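Long-range contact in citrate synthase (Pyrobaculum aerophilum, PDB 2IBP), which probably catalyses the condensation of oxaloacetate with acetyl-CoA and water to citrate and CoA, the entry step of the tricarboxylic acid cycle: residues A[226-231]-A[387-392]. Residues are numbered along the deposited sequence; the frame is centred on the assembly and turned at random. Where two conformers were deposited one is given.
Sequences VASTLS and RIFRPR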
# COMPACT_ATOMS: atom_id res chain seq x y z
N VAL A 226 -1.32 5.38 2.07
CA VAL A 226 -2.63 4.83 2.30
C VAL A 226 -3.34 5.63 3.37
O VAL A 226 -4.46 6.06 3.18
CB VAL A 226 -2.56 3.34 2.67
CG1 VAL A 226 -3.91 2.84 3.18
CG2 VAL A 226 -2.07 2.53 1.47
N ALA A 227 -2.66 5.90 4.48
CA ALA A 227 -3.28 6.67 5.56
C ALA A 227 -3.65 8.07 5.13
O ALA A 227 -4.61 8.65 5.65
CB ALA A 227 -2.39 6.71 6.77
N SER A 228 -2.94 8.60 4.13
CA SER A 228 -3.15 10.00 3.71
C SER A 228 -4.53 10.25 3.10
O SER A 228 -4.98 11.39 3.02
CB SER A 228 -2.07 10.50 2.76
OG SER A 228 -2.26 10.00 1.46
N THR A 229 -5.19 9.17 2.65
CA THR A 229 -6.53 9.24 2.09
C THR A 229 -7.58 9.08 3.19
O THR A 229 -8.78 9.05 2.93
CB THR A 229 -6.80 8.11 1.09
OG1 THR A 229 -6.81 6.84 1.76
CG2 THR A 229 -5.77 8.10 -0.02
N LEU A 230 -7.09 8.94 4.42
CA LEU A 230 -7.89 8.67 5.60
C LEU A 230 -8.43 7.25 5.61
O LEU A 230 -9.39 6.94 6.32
CB LEU A 230 -8.98 9.70 5.84
CG LEU A 230 -8.42 11.12 6.09
CD1 LEU A 230 -9.60 12.02 6.47
CD2 LEU A 230 -7.37 11.15 7.17
N SER A 231 -7.76 6.36 4.86
CA SER A 231 -8.07 4.95 4.89
C SER A 231 -7.72 4.45 6.29
O SER A 231 -6.98 5.09 7.03
CB SER A 231 -7.28 4.19 3.82
OG SER A 231 -7.64 2.83 3.81
N ARG A 387 -2.33 15.30 4.96
CA ARG A 387 -2.52 15.83 3.63
C ARG A 387 -2.44 14.65 2.68
O ARG A 387 -1.45 13.93 2.69
CB ARG A 387 -1.46 16.86 3.24
CG ARG A 387 -1.66 17.48 1.86
CD ARG A 387 -2.93 18.32 1.83
NE ARG A 387 -3.05 19.15 0.64
CZ ARG A 387 -2.62 20.41 0.55
NH1 ARG A 387 -2.00 20.99 1.57
NH2 ARG A 387 -2.80 21.09 -0.57
N ILE A 388 -3.44 14.47 1.83
CA ILE A 388 -3.39 13.39 0.87
C ILE A 388 -2.19 13.56 -0.07
O ILE A 388 -1.87 14.67 -0.50
CB ILE A 388 -4.69 13.31 0.07
CG1 ILE A 388 -4.71 12.07 -0.82
CG2 ILE A 388 -4.90 14.59 -0.71
CD1 ILE A 388 -6.06 11.79 -1.41
N PHE A 389 -1.50 12.46 -0.35
CA PHE A 389 -0.38 12.51 -1.28
C PHE A 389 -0.89 12.74 -2.70
O PHE A 389 -1.84 12.09 -3.14
CB PHE A 389 0.51 11.29 -1.16
CG PHE A 389 1.39 11.32 0.06
CD1 PHE A 389 2.62 11.98 0.03
CD2 PHE A 389 0.94 10.82 1.25
CE1 PHE A 389 3.42 12.03 1.18
CE2 PHE A 389 1.71 10.91 2.40
CZ PHE A 389 2.94 11.50 2.36
N ARG A 390 -0.28 13.72 -3.37
CA ARG A 390 -0.69 14.14 -4.71
C ARG A 390 0.51 14.30 -5.66
O ARG A 390 0.71 15.38 -6.21
CB ARG A 390 -1.39 15.50 -4.61
CG ARG A 390 -2.73 15.49 -3.88
CD ARG A 390 -3.27 16.90 -3.68
NE ARG A 390 -4.58 16.91 -3.03
CZ ARG A 390 -5.15 17.98 -2.49
NH1 ARG A 390 -4.51 19.14 -2.46
NH2 ARG A 390 -6.35 17.88 -1.92
N PRO A 391 1.33 13.26 -5.82
CA PRO A 391 2.46 13.39 -6.73
C PRO A 391 1.94 13.35 -8.15
O PRO A 391 0.73 13.21 -8.37
CB PRO A 391 3.29 12.14 -6.45
CG PRO A 391 2.23 11.12 -6.08
CD PRO A 391 1.23 11.90 -5.27
N ARG A 392 2.84 13.48 -9.12
CA ARG A 392 2.40 13.43 -10.50
C ARG A 392 3.46 12.81 -11.36
O ARG A 392 4.56 12.51 -10.91
CB ARG A 392 2.03 14.82 -10.99
CG ARG A 392 3.15 15.80 -11.08
CD ARG A 392 2.61 17.19 -11.36
NE ARG A 392 3.66 18.20 -11.47
CZ ARG A 392 4.12 18.70 -12.62
NH1 ARG A 392 3.60 18.32 -13.79
NH2 ARG A 392 5.08 19.60 -12.59
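Ser-228 and Phe-389 meet where helix 218-227 closes in a Schellman motif, with Leu-230 at positive phi, and the extended chain after helix 363-382 runs past it towards the Cys-19–Cys-394 disulfide of the interlinked dimer. The hydroxyl of Ser-228 stands between its own backbone N and carbonyl carbon (chi1 77°), a position from which OG can reach back to the carbonyl of Val-225 and outward to the passing chain. There OG of Ser-228 accepts a nearly straight hydrogen bond from the N of Phe-389, 3.1 Å (166°), so serine suits a buried site where a small side chain must serve two backbone groups. OG of Ser-228 also lies at the edge of the Phe-389 ring, near its plane, 3.3 Å from CD2. Replacing Ser-228 with an alanine removes OG and is likely to cost the N-H of Phe-389 its acceptor, and the Val-225 carbonyl this hydroxyl bond. The side chain of Arg-387 turns from the helix end to a salt bridge with Glu-27 of the second subunit, and Arg-392 pairs with a strand of that subunit in a parallel ladder, so that the sheet continues across the dimer interface. Ile-388 adds an aliphatic touch: with CG1 anti to the backbone N (chi1 -173°), its branch extends until CD1 meets the methyl CG2 of Thr-229 at 4.0 Å. Beside it, the CA of Ile-388 makes a C-H...O contact of 3.3 Å to the O of Ser-228.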